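Local coordinates for protein malate dehydrogenase (Naegleria fowleri, PDB 6UM4) that probably catalyses the reversible, nicotinamide-nucleotide-dependent oxidation of malate to oxaloacetate, at residues A[274-279]-A[371-376]; A[248-253]-A[352-357]; A[103-108]-A[141-146]; A[135-140]-A[163-168]. All blocks are in the same frame, centred on the assembly; numbering follows the deposited sequence. Where two conformers were deposited one is given.

Interaction 1 (A[274-279]-A[371-376]); sequences FAIWGN and WCSMPV
Trp277 and Gly278 meet Ser373 and Pro375 in a buried antiparallel contact of the C-terminal alpha/beta domain, where the end of strand 271-277 runs against strand 371-380. Its backbone part is brief: Gly278 and Ser373 form one hydrogen-bonded antiparallel pair. Ser373 N gives a fairly straight bond (167°) to Gly278 O at 2.9 Å, and Gly278 N returns one to Ser373 O at 3.1 Å. Glycine suits this point because its positive phi of 100°, with the accompanying psi, would push a CB against the preceding carbonyl oxygen. Next to this pair the short serine side chain adds a third bond: Ser373 OG reaches 2.7 Å to Ile276 O, approaching from above the carbonyl plane and holding that carbonyl.

The apolar half belongs to Trp277 and Pro375. A chi1 of -60° sets the indole beside its own backbone N and brings it back to the other strand. Pro375 CD then sits 3.5 Å from the centroid of the Trp277 six-membered ring, over its face, in a CH-pi contact; the polarised C-H groups at CD make proline a good partner for the electron-rich indole. Trp277 NE1 is bonded to Asp287. Beyond the indole, Ala275 CB and Pro375 CB press together at a tight 3.4 Å.

Strand 353-359 flanks strand 371-380, helix 394-414 packs on Trp277 and Cys372, and helix 226-235 receives Trp371.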
loop_
_atom_site.group_PDB
_atom_site.type_symbol
_atom_site.label_atom_id
_atom_site.label_comp_id
_atom_site.label_asym_id
_atom_site.label_seq_id
_atom_site.Cartn_x
_atom_site.Cartn_y
_atom_site.Cartn_z
ATOM N N PHE A 274 -13.130 21.067 7.183
ATOM C CA PHE A 274 -14.126 20.210 6.557
ATOM C C PHE A 274 -14.468 19.064 7.504
ATOM O O PHE A 274 -13.617 18.613 8.277
ATOM C CB PHE A 274 -13.606 19.645 5.208
ATOM C CG PHE A 274 -14.588 18.742 4.515
ATOM C CD1 PHE A 274 -15.779 19.261 4.014
ATOM C CD2 PHE A 274 -14.340 17.391 4.393
ATOM C CE1 PHE A 274 -16.703 18.439 3.388
ATOM C CE2 PHE A 274 -15.241 16.562 3.765
ATOM C CZ PHE A 274 -16.427 17.081 3.260
ATOM N N ALA A 275 -15.710 18.579 7.435
ATOM C CA ALA A 275 -16.119 17.493 8.321
ATOM C C ALA A 275 -17.307 16.729 7.743
ATOM O O ALA A 275 -18.120 17.279 6.998
ATOM C CB ALA A 275 -16.477 18.020 9.713
ATOM N N ILE A 276 -17.400 15.463 8.130
ATOM C CA ILE A 276 -18.542 14.590 7.859
ATOM C C ILE A 276 -19.319 14.407 9.165
ATOM O O ILE A 276 -18.727 14.067 10.192
ATOM C CB ILE A 276 -18.051 13.238 7.307
ATOM C CG1 ILE A 276 -17.164 13.457 6.076
ATOM C CG2 ILE A 276 -19.188 12.286 7.031
ATOM C CD1 ILE A 276 -17.890 14.010 4.855
ATOM N N TRP A 277 -20.633 14.658 9.140
ATOM C CA TRP A 277 -21.495 14.403 10.295
ATOM C C TRP A 277 -22.332 13.148 10.069
ATOM O O TRP A 277 -22.781 12.874 8.954
ATOM C CB TRP A 277 -22.461 15.563 10.568
ATOM C CG TRP A 277 -21.853 16.906 10.866
ATOM C CD1 TRP A 277 -21.399 17.818 9.956
ATOM C CD2 TRP A 277 -21.715 17.526 12.152
ATOM N NE1 TRP A 277 -20.921 18.931 10.595
ATOM C CE2 TRP A 277 -21.122 18.788 11.944
ATOM C CE3 TRP A 277 -22.014 17.129 13.457
ATOM C CZ2 TRP A 277 -20.830 19.654 12.992
ATOM C CZ3 TRP A 277 -21.717 17.983 14.489
ATOM C CH2 TRP A 277 -21.128 19.235 14.252
ATOM N N GLY A 278 -22.583 12.405 11.145
ATOM C CA GLY A 278 -23.607 11.371 11.090
ATOM C C GLY A 278 -23.128 9.941 10.883
ATOM O O GLY A 278 -22.088 9.533 11.404
ATOM N N ASN A 279 -23.900 9.175 10.123
ATOM C CA ASN A 279 -23.676 7.758 9.895
ATOM C C ASN A 279 -22.725 7.553 8.716
ATOM O O ASN A 279 -22.761 8.300 7.732
ATOM C CB ASN A 279 -25.032 7.104 9.604
ATOM C CG ASN A 279 -25.031 5.625 9.804
ATOM O OD1 ASN A 279 -24.061 5.066 10.278
ATOM N ND2 ASN A 279 -26.137 4.972 9.451
ATOM N N TRP A 371 -23.103 6.257 18.024
ATOM C CA TRP A 371 -21.834 6.711 17.484
ATOM C C TRP A 371 -22.129 7.594 16.279
ATOM O O TRP A 371 -22.903 7.218 15.393
ATOM C CB TRP A 371 -20.940 5.536 17.092
ATOM C CG TRP A 371 -19.908 5.149 18.129
ATOM C CD1 TRP A 371 -18.551 5.128 17.967
ATOM C CD2 TRP A 371 -20.155 4.731 19.481
ATOM N NE1 TRP A 371 -17.946 4.733 19.129
ATOM C CE2 TRP A 371 -18.901 4.465 20.069
ATOM C CE3 TRP A 371 -21.310 4.539 20.234
ATOM C CZ2 TRP A 371 -18.764 4.020 21.401
ATOM C CZ3 TRP A 371 -21.183 4.106 21.565
ATOM C CH2 TRP A 371 -19.916 3.858 22.127
ATOM N N CYS A 372 -21.537 8.774 16.268
ATOM C CA CYS A 372 -21.899 9.776 15.289
ATOM C C CYS A 372 -20.651 10.514 14.876
ATOM O O CYS A 372 -19.899 10.967 15.741
ATOM C CB CYS A 372 -22.919 10.741 15.882
ATOM S SG CYS A 372 -23.435 12.043 14.769
ATOM N N SER A 373 -20.460 10.655 13.566
ATOM C CA SER A 373 -19.310 11.369 13.031
ATOM C C SER A 373 -19.444 12.857 13.312
ATOM O O SER A 373 -20.539 13.434 13.223
ATOM C CB SER A 373 -19.194 11.110 11.524
ATOM O OG SER A 373 -17.993 11.621 10.956
ATOM N N MET A 374 -18.341 13.471 13.725
ATOM C CA MET A 374 -18.317 14.887 14.064
ATOM C C MET A 374 -16.965 15.451 13.662
ATOM O O MET A 374 -15.976 14.716 13.614
ATOM C CB MET A 374 -18.536 15.119 15.569
ATOM C CG MET A 374 -19.768 14.479 16.160
ATOM S SD MET A 374 -19.963 14.827 17.932
ATOM C CE MET A 374 -21.002 13.420 18.345
ATOM N N PRO A 375 -16.872 16.760 13.435
ATOM C CA PRO A 375 -15.544 17.388 13.303
ATOM C C PRO A 375 -14.785 17.273 14.612
ATOM O O PRO A 375 -15.270 17.700 15.666
ATOM C CB PRO A 375 -15.867 18.852 12.988
ATOM C CG PRO A 375 -17.303 19.053 13.506
ATOM C CD PRO A 375 -17.970 17.726 13.238
ATOM N N VAL A 376 -13.594 16.675 14.551
ATOM C CA VAL A 376 -12.742 16.551 15.727
ATOM C C VAL A 376 -11.326 16.994 15.400
ATOM O O VAL A 376 -10.896 17.009 14.241
ATOM C CB VAL A 376 -12.705 15.123 16.297
ATOM C CG1 VAL A 376 -14.113 14.601 16.536
ATOM C CG2 VAL A 376 -11.862 14.202 15.387
#

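Interaction 2 (A[248-253]-A[352-357]); sequences MTRLDH and EWVSMA
The first turn of helix 250-264, whose N-cap position is Thr249, lies on strand 353-359 through His253 and Ser355. This turn also carries Asp252, which bonds His280 in a pairing consistent with the Asp-His dyad of lactate and malate dehydrogenases.

His253 has CG anti to the backbone N (chi1 179°), which extends the imidazole toward the strand. Its ND1 meets Ser355 OG at 3.0 Å, near the ring plane; either atom could be the donor. Ser355 OG also receives Ile276 N, so this one small hydroxyl ties helix, strand and a third segment together. At the other ring nitrogen, a water lies in the ring plane 2.8 Å from His253 NE2 and donates to Trp353 O. Both polar edges of the buried imidazole are thereby occupied.

Arg250 bends at chi2 and brings its guanidinium obliquely across Val354, whose CG1 lies over one face, offset toward the rim and 3.6 Å from Arg250 NH1. The beta-branched side chain offers a methyl for that flat surface, while the N-H groups are taken up around the rim: NH1 forms a salt bridge with Asp345 and NE with Asp254. A second water, 2.8 Å from Arg250 NH1 and in the guanidinium plane, donates to Ser355 O.

Strand 371-380 pairs with the strand side of this contact, helix 332-348 packs on Val354 and Met356, and strand 271-277 borders His253 and Ser355.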
loop_
_atom_site.group_PDB
_atom_site.type_symbol
_atom_site.label_atom_id
_atom_site.label_comp_id
_atom_site.label_asym_id
_atom_site.label_seq_id
_atom_site.Cartn_x
_atom_site.Cartn_y
_atom_site.Cartn_z
ATOM N N MET A 248 -15.072 4.374 11.281
ATOM C CA MET A 248 -14.323 5.135 10.282
ATOM C C MET A 248 -15.230 5.889 9.311
ATOM O O MET A 248 -15.944 5.273 8.511
ATOM C CB MET A 248 -13.402 4.231 9.475
ATOM C CG MET A 248 -12.417 5.074 8.700
ATOM S SD MET A 248 -11.182 4.130 7.812
ATOM C CE MET A 248 -12.235 3.462 6.510
ATOM N N THR A 249 -15.160 7.219 9.341
ATOM C CA THR A 249 -15.726 8.063 8.288
ATOM C C THR A 249 -14.638 8.824 7.546
ATOM O O THR A 249 -14.935 9.745 6.767
ATOM C CB THR A 249 -16.729 9.047 8.878
ATOM O OG1 THR A 249 -16.104 9.735 9.966
ATOM C CG2 THR A 249 -17.931 8.287 9.397
ATOM N N ARG A 250 -13.377 8.470 7.804
ATOM C CA ARG A 250 -12.259 9.197 7.237
ATOM C C ARG A 250 -12.260 9.102 5.727
ATOM O O ARG A 250 -11.736 9.991 5.055
ATOM C CB ARG A 250 -10.947 8.643 7.807
ATOM C CG ARG A 250 -9.683 9.385 7.367
ATOM C CD ARG A 250 -9.860 10.890 7.546
ATOM N NE ARG A 250 -8.625 11.599 7.262
ATOM C CZ ARG A 250 -7.659 11.818 8.146
ATOM N NH1 ARG A 250 -7.782 11.386 9.401
ATOM N NH2 ARG A 250 -6.553 12.458 7.761
ATOM N N LEU A 251 -12.824 8.022 5.170
ATOM C CA LEU A 251 -12.837 7.894 3.720
ATOM C C LEU A 251 -13.884 8.828 3.114
ATOM O O LEU A 251 -13.630 9.473 2.088
ATOM C CB LEU A 251 -13.073 6.444 3.299
ATOM C CG LEU A 251 -13.041 6.296 1.775
ATOM C CD1 LEU A 251 -11.682 6.706 1.210
ATOM C CD2 LEU A 251 -13.483 4.921 1.267
ATOM N N ASP A 252 -15.066 8.912 3.733
ATOM C CA ASP A 252 -16.023 9.943 3.342
ATOM C C ASP A 252 -15.366 11.317 3.404
ATOM O O ASP A 252 -15.467 12.125 2.465
ATOM C CB ASP A 252 -17.266 9.900 4.231
ATOM C CG ASP A 252 -17.899 8.507 4.326
ATOM O OD1 ASP A 252 -18.195 7.866 3.296
ATOM O OD2 ASP A 252 -18.179 8.072 5.464
ATOM N N HIS A 253 -14.685 11.588 4.515
ATOM C CA HIS A 253 -13.990 12.857 4.705
ATOM C C HIS A 253 -13.011 13.138 3.568
ATOM O O HIS A 253 -13.070 14.191 2.923
ATOM C CB HIS A 253 -13.275 12.824 6.059
ATOM C CG HIS A 253 -12.499 14.060 6.369
ATOM N ND1 HIS A 253 -12.952 15.017 7.248
ATOM C CD2 HIS A 253 -11.294 14.492 5.927
ATOM C CE1 HIS A 253 -12.063 15.992 7.334
ATOM N NE2 HIS A 253 -11.044 15.696 6.544
ATOM N N GLU A 352 -5.380 19.618 11.569
ATOM C CA GLU A 352 -6.583 19.929 10.815
ATOM C C GLU A 352 -7.774 19.185 11.396
ATOM O O GLU A 352 -7.624 18.149 12.045
ATOM C CB GLU A 352 -6.409 19.557 9.343
ATOM C CG GLU A 352 -5.313 20.354 8.657
ATOM C CD GLU A 352 -5.751 21.768 8.320
ATOM O OE1 GLU A 352 -6.978 22.016 8.234
ATOM O OE2 GLU A 352 -4.864 22.638 8.180
ATOM N N TRP A 353 -8.968 19.721 11.148
ATOM C CA TRP A 353 -10.172 18.963 11.451
ATOM C C TRP A 353 -10.133 17.640 10.705
ATOM O O TRP A 353 -9.854 17.598 9.502
ATOM C CB TRP A 353 -11.434 19.704 11.015
ATOM C CG TRP A 353 -11.731 20.989 11.672
ATOM C CD1 TRP A 353 -10.922 21.708 12.496
ATOM C CD2 TRP A 353 -12.934 21.754 11.511
ATOM N NE1 TRP A 353 -11.555 22.880 12.867
ATOM C CE2 TRP A 353 -12.791 22.925 12.273
ATOM C CE3 TRP A 353 -14.120 21.557 10.794
ATOM C CZ2 TRP A 353 -13.791 23.890 12.345
ATOM C CZ3 TRP A 353 -15.111 22.525 10.866
ATOM C CH2 TRP A 353 -14.937 23.673 11.630
ATOM N N VAL A 354 -10.450 16.558 11.404
ATOM C CA VAL A 354 -10.720 15.299 10.736
ATOM C C VAL A 354 -12.069 14.811 11.234
ATOM O O VAL A 354 -12.608 15.307 12.230
ATOM C CB VAL A 354 -9.601 14.246 10.964
ATOM C CG1 VAL A 354 -8.288 14.764 10.410
ATOM C CG2 VAL A 354 -9.462 13.896 12.450
ATOM N N SER A 355 -12.652 13.891 10.473
ATOM C CA SER A 355 -13.910 13.259 10.842
ATOM C C SER A 355 -13.636 11.886 11.436
ATOM O O SER A 355 -12.829 11.124 10.902
ATOM C CB SER A 355 -14.850 13.131 9.643
ATOM O OG SER A 355 -15.196 14.399 9.098
ATOM N N MET A 356 -14.305 11.600 12.547
ATOM C CA MET A 356 -14.348 10.309 13.215
ATOM C C MET A 356 -15.766 10.110 13.726
ATOM O O MET A 356 -16.392 11.071 14.179
ATOM C CB MET A 356 -13.370 10.251 14.405
ATOM C CG MET A 356 -11.876 10.432 14.024
ATOM S SD MET A 356 -10.807 10.625 15.482
ATOM C CE MET A 356 -10.654 8.925 16.044
ATOM N N ALA A 357 -16.280 8.877 13.633
ATOM C CA ALA A 357 -17.548 8.494 14.260
ATOM C C ALA A 357 -17.278 8.083 15.703
ATOM O O ALA A 357 -16.642 7.051 15.951
ATOM C CB ALA A 357 -18.213 7.355 13.492
HETATM O O HOH W 1 -13.100 8.194 10.408
HETATM O O HOH W 2 -9.954 10.385 10.915
HETATM O O HOH W 3 -8.679 17.152 6.970
#

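Interaction 3 (A[103-108]-A[141-146]); sequences SGACGQ and KALEGV
With chi1 of Leu143 at -172° and chi2 at 61°, its CD1 branch extends to Ala105 CB at 3.8 Å, while Val146, at chi1 174°, sets CG2 opposite its carbonyl carbon and facing the same loop. The loop is the glycine-rich turn after strand 98-102 of the NAD-binding Rossmann domain, and it packs on helix 140-151. In this family such a turn leads into the helix whose N-terminus faces the dinucleotide pyrophosphate, a role this loop probably shares.

Leu143 and Val146 stand one turn apart on the helix; both reach the loop, and Ala105 and Cys106 rest on them. Leu143 is long enough to span the distance to a small alanine and makes the apolar contact with it. The branched Val146 touches the loop with CG2, 3.8 Å from Ala105 O. Cys106 was modelled in two conformers; in one, SG lies over the backbone of the helix, 3.7 Å from Leu143 CB and 4.0 Å from Ala142 CB, which makes these sulfur contacts the less certain part. The small Ala142 lets the sulfur come close to the helix.

Leu133 of strand 129-134 meets Ala105, Leu143 and Val146, apolar company that suits both helix side chains, so the contact continues the core beneath it; Val146 also packs on Arg327 of the second subunit. Gly104, at a positive phi suited to glycine, starts a type I turn closed by Gly107 N bonding to Gly104 O at 3.0 Å.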
loop_
_atom_site.group_PDB
_atom_site.type_symbol
_atom_site.label_atom_id
_atom_site.label_comp_id
_atom_site.label_asym_id
_atom_site.label_seq_id
_atom_site.Cartn_x
_atom_site.Cartn_y
_atom_site.Cartn_z
ATOM N N SER A 103 -8.609 -7.824 11.922
ATOM C CA SER A 103 -9.526 -8.853 11.462
ATOM C C SER A 103 -9.711 -8.731 9.948
ATOM O O SER A 103 -9.207 -7.807 9.308
ATOM C CB SER A 103 -10.863 -8.749 12.205
ATOM O OG SER A 103 -11.556 -7.573 11.814
ATOM N N GLY A 104 -10.397 -9.707 9.366
ATOM C CA GLY A 104 -10.540 -9.721 7.914
ATOM C C GLY A 104 -9.225 -9.604 7.179
ATOM O O GLY A 104 -9.159 -8.978 6.114
ATOM N N ALA A 105 -8.167 -10.205 7.728
ATOM C CA ALA A 105 -6.801 -9.937 7.291
ATOM C C ALA A 105 -6.458 -10.513 5.918
ATOM O O ALA A 105 -5.375 -10.233 5.409
ATOM C CB ALA A 105 -5.810 -10.464 8.330
ATOM N N CYS A 106 -7.330 -11.306 5.312
ATOM C CA CYS A 106 -7.148 -11.842 3.974
ATOM C C CYS A 106 -7.826 -11.003 2.905
ATOM O O CYS A 106 -7.644 -11.270 1.714
ATOM C CB CYS A 106 -7.697 -13.267 3.902
ATOM S SG CYS A 106 -6.508 -14.531 4.374
ATOM N N GLY A 107 -8.604 -10.001 3.297
ATOM C CA GLY A 107 -9.382 -9.222 2.355
ATOM C C GLY A 107 -8.583 -8.187 1.579
ATOM O O GLY A 107 -7.385 -7.970 1.782
ATOM N N GLN A 108 -9.296 -7.515 0.665
ATOM C CA GLN A 108 -8.647 -6.565 -0.237
ATOM C C GLN A 108 -8.175 -5.324 0.511
ATOM O O GLN A 108 -7.063 -4.829 0.266
ATOM C CB GLN A 108 -9.595 -6.201 -1.378
ATOM C CG GLN A 108 -9.769 -7.323 -2.390
ATOM C CD GLN A 108 -8.446 -7.823 -2.946
ATOM O OE1 GLN A 108 -7.580 -7.037 -3.351
ATOM N NE2 GLN A 108 -8.269 -9.142 -2.943
ATOM N N LYS A 141 -5.527 -21.090 5.328
ATOM C CA LYS A 141 -4.490 -21.430 4.354
ATOM C C LYS A 141 -4.073 -20.202 3.562
ATOM O O LYS A 141 -2.878 -19.959 3.371
ATOM C CB LYS A 141 -4.967 -22.536 3.411
ATOM N N ALA A 142 -5.045 -19.384 3.136
ATOM C CA ALA A 142 -4.715 -18.152 2.428
ATOM C C ALA A 142 -4.014 -17.147 3.336
ATOM O O ALA A 142 -3.151 -16.387 2.872
ATOM C CB ALA A 142 -5.980 -17.529 1.833
ATOM N N LEU A 143 -4.369 -17.120 4.624
ATOM C CA LEU A 143 -3.733 -16.175 5.535
ATOM C C LEU A 143 -2.239 -16.444 5.668
ATOM O O LEU A 143 -1.448 -15.497 5.778
ATOM C CB LEU A 143 -4.397 -16.255 6.910
ATOM C CG LEU A 143 -3.966 -15.190 7.913
ATOM C CD1 LEU A 143 -4.305 -13.785 7.396
ATOM C CD2 LEU A 143 -4.630 -15.450 9.248
ATOM N N GLU A 144 -1.826 -17.711 5.601
ATOM C CA GLU A 144 -0.396 -18.019 5.565
ATOM C C GLU A 144 0.280 -17.308 4.397
ATOM O O GLU A 144 1.451 -16.923 4.489
ATOM C CB GLU A 144 -0.171 -19.524 5.467
ATOM C CG GLU A 144 -0.875 -20.332 6.527
ATOM C CD GLU A 144 0.013 -20.676 7.702
ATOM O OE1 GLU A 144 0.887 -19.852 8.058
ATOM O OE2 GLU A 144 -0.179 -21.771 8.279
ATOM N N GLY A 145 -0.425 -17.178 3.270
ATOM C CA GLY A 145 0.114 -16.409 2.156
ATOM C C GLY A 145 0.302 -14.943 2.498
ATOM O O GLY A 145 1.235 -14.289 2.019
ATOM N N VAL A 146 -0.617 -14.390 3.286
ATOM C CA VAL A 146 -0.472 -13.004 3.710
ATOM C C VAL A 146 0.806 -12.842 4.517
ATOM O O VAL A 146 1.552 -11.872 4.345
ATOM C CB VAL A 146 -1.718 -12.562 4.508
ATOM C CG1 VAL A 146 -1.522 -11.160 5.101
ATOM C CG2 VAL A 146 -2.944 -12.577 3.595
#

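Interaction 4 (A[135-140]-A[163-168]); sequences ERPEAM and LTDSEN
The Asp165 side chain crosses that of Pro137 at about a right angle, and its carboxylate brings OD2 to 3.5 Å from Pro137 CB. The second flat group, the Glu135 carboxylate, turns away from the partner segment: OE1 accepts Arg136 N on its anti side, 27° out of the carboxylate plane, and OE2 takes Cys106 N. Two bonds thus help fix its rotation. Pro137 suits the turn that follows, its ring fixing phi as the chain enters a short 3-10 segment.

Backbone and sulfur make the rest of the join. Glu135 N bonds Thr164 O at 3.2 Å, and Asp165 CA returns a CH contact to Glu135 O at 3.3 Å. Met140 folds back through bends at chi2 (-50°) and chi3, an unbranched, flexible chain that can fold this way and bring SD 3.8 Å from Asp165 CB and CE 3.5 Å from Thr164 C; CE also meets Leu163 CB at 4.2 Å. Thr164 OG1 accepts Ser166 N at 2.9 Å in an ST turn, and Ser166 in turn caps helix 167-171 through Asp169 N.

These are the ends of parallel neighbours: strand 129-134 and edge strand 158-164, joined through helix 140-151 in the beta-alpha-beta crossover of a Rossmann fold. Glu135, at the tip of the second strand, occupies the strand end at which NAD-dependent Rossmann enzymes often carry an acid for the adenosine ribose, a role it may share.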
loop_
_atom_site.group_PDB
_atom_site.type_symbol
_atom_site.label_atom_id
_atom_site.label_comp_id
_atom_site.label_asym_id
_atom_site.label_seq_id
_atom_site.Cartn_x
_atom_site.Cartn_y
_atom_site.Cartn_z
ATOM N N GLU A 135 -8.787 -14.216 10.862
ATOM C CA GLU A 135 -9.613 -14.534 9.707
ATOM C C GLU A 135 -10.596 -15.625 10.100
ATOM O O GLU A 135 -10.496 -16.225 11.173
ATOM C CB GLU A 135 -8.758 -14.982 8.496
ATOM C CG GLU A 135 -8.591 -13.949 7.389
ATOM C CD GLU A 135 -9.923 -13.501 6.748
ATOM O OE1 GLU A 135 -10.942 -14.223 6.869
ATOM O OE2 GLU A 135 -9.952 -12.411 6.132
ATOM N N ARG A 136 -11.540 -15.892 9.202
ATOM C CA ARG A 136 -12.442 -17.010 9.372
ATOM C C ARG A 136 -11.665 -18.321 9.277
ATOM O O ARG A 136 -10.586 -18.369 8.679
ATOM C CB ARG A 136 -13.542 -16.960 8.314
ATOM C CG ARG A 136 -14.604 -15.895 8.586
ATOM C CD ARG A 136 -15.745 -15.961 7.576
ATOM N NE ARG A 136 -16.469 -14.692 7.489
ATOM C CZ ARG A 136 -17.589 -14.407 8.151
ATOM N NH1 ARG A 136 -18.137 -15.308 8.960
ATOM N NH2 ARG A 136 -18.168 -13.216 8.000
ATOM N N PRO A 137 -12.181 -19.395 9.888
ATOM C CA PRO A 137 -11.446 -20.676 9.872
ATOM C C PRO A 137 -11.083 -21.160 8.477
ATOM O O PRO A 137 -9.980 -21.680 8.260
ATOM C CB PRO A 137 -12.425 -21.642 10.558
ATOM C CG PRO A 137 -13.281 -20.774 11.421
ATOM C CD PRO A 137 -13.433 -19.478 10.669
ATOM N N GLU A 138 -11.987 -20.988 7.521
ATOM C CA GLU A 138 -11.808 -21.492 6.167
ATOM C C GLU A 138 -10.815 -20.681 5.339
ATOM O O GLU A 138 -10.542 -21.072 4.202
ATOM C CB GLU A 138 -13.175 -21.549 5.478
ATOM C CG GLU A 138 -13.956 -20.236 5.524
ATOM C CD GLU A 138 -14.763 -20.074 6.813
ATOM O OE1 GLU A 138 -14.560 -20.871 7.756
ATOM O OE2 GLU A 138 -15.592 -19.142 6.891
ATOM N N ALA A 139 -10.293 -19.566 5.854
ATOM C CA ALA A 139 -9.337 -18.734 5.133
ATOM C C ALA A 139 -7.926 -18.815 5.709
ATOM O O ALA A 139 -7.082 -17.983 5.363
ATOM C CB ALA A 139 -9.800 -17.275 5.101
ATOM N N MET A 140 -7.661 -19.761 6.613
ATOM C CA MET A 140 -6.354 -19.805 7.263
ATOM C C MET A 140 -5.244 -20.207 6.294
ATOM O O MET A 140 -4.113 -19.722 6.423
ATOM C CB MET A 140 -6.397 -20.745 8.470
ATOM C CG MET A 140 -7.310 -20.222 9.573
ATOM S SD MET A 140 -7.000 -18.495 10.049
ATOM C CE MET A 140 -5.418 -18.740 10.851
ATOM N N LEU A 163 -0.925 -15.528 13.430
ATOM C CA LEU A 163 -2.121 -15.860 12.658
ATOM C C LEU A 163 -3.085 -16.687 13.492
ATOM O O LEU A 163 -2.661 -17.609 14.190
ATOM C CB LEU A 163 -1.768 -16.675 11.412
ATOM C CG LEU A 163 -0.609 -16.270 10.510
ATOM C CD1 LEU A 163 -0.573 -17.227 9.345
ATOM C CD2 LEU A 163 -0.752 -14.847 10.037
ATOM N N THR A 164 -4.386 -16.401 13.384
ATOM C CA THR A 164 -5.350 -17.178 14.156
ATOM C C THR A 164 -6.749 -17.015 13.586
ATOM O O THR A 164 -7.061 -16.026 12.918
ATOM C CB THR A 164 -5.329 -16.792 15.645
ATOM O OG1 THR A 164 -6.318 -17.551 16.348
ATOM C CG2 THR A 164 -5.587 -15.321 15.850
ATOM N N ASP A 165 -7.593 -18.010 13.851
ATOM C CA ASP A 165 -9.023 -17.868 13.609
ATOM C C ASP A 165 -9.812 -17.744 14.909
ATOM O O ASP A 165 -11.023 -17.981 14.920
ATOM C CB ASP A 165 -9.558 -19.029 12.766
ATOM C CG ASP A 165 -9.388 -20.384 13.439
ATOM O OD1 ASP A 165 -8.954 -20.445 14.612
ATOM O OD2 ASP A 165 -9.698 -21.404 12.782
ATOM N N SER A 166 -9.146 -17.395 16.006
ATOM C CA SER A 166 -9.772 -17.278 17.318
ATOM C C SER A 166 -9.724 -15.841 17.797
ATOM O O SER A 166 -8.633 -15.297 18.014
ATOM C CB SER A 166 -9.075 -18.143 18.357
ATOM O OG SER A 166 -9.289 -17.549 19.632
ATOM N N GLU A 167 -10.901 -15.260 18.031
ATOM C CA GLU A 167 -10.957 -13.885 18.501
ATOM C C GLU A 167 -10.288 -13.759 19.857
ATOM O O GLU A 167 -9.598 -12.770 20.127
ATOM C CB GLU A 167 -12.407 -13.407 18.544
ATOM C CG GLU A 167 -12.999 -13.284 17.141
ATOM C CD GLU A 167 -14.500 -13.087 17.130
ATOM O OE1 GLU A 167 -15.124 -13.227 18.207
ATOM O OE2 GLU A 167 -15.050 -12.789 16.037
ATOM N N ASN A 168 -10.443 -14.772 20.711
ATOM C CA ASN A 168 -9.742 -14.739 21.989
ATOM C C ASN A 168 -8.227 -14.653 21.790
ATOM O O ASN A 168 -7.568 -13.782 22.369
ATOM C CB ASN A 168 -10.108 -15.963 22.828
ATOM C CG ASN A 168 -9.561 -15.877 24.242
ATOM O OD1 ASN A 168 -10.130 -15.208 25.110
ATOM N ND2 ASN A 168 -8.455 -16.556 24.483
#

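How the interactions relate
The four contacts form two pairs, one in each domain. Interactions 1 and 2 have centres 7 Å apart and probably share two hydrogen bonds: Ile276 N to Ser355 OG, 2.6 Å, and Ser373 OG with Thr249 OG1, 2.8 Å. Beside them, Asp252 and His280 probably mark the catalytic side of the cleft between the domains. Interactions 3 and 4, with centres 9 Å apart, are coupled by Cys106 N and Glu135 OE2 at 3.0 Å, probably near where the cofactor would bind. The pairs do not touch: the centres of interactions 1 and 3 are 31 Å apart, and interactions 2 and 3 approach to about 11 Å between nearest atoms.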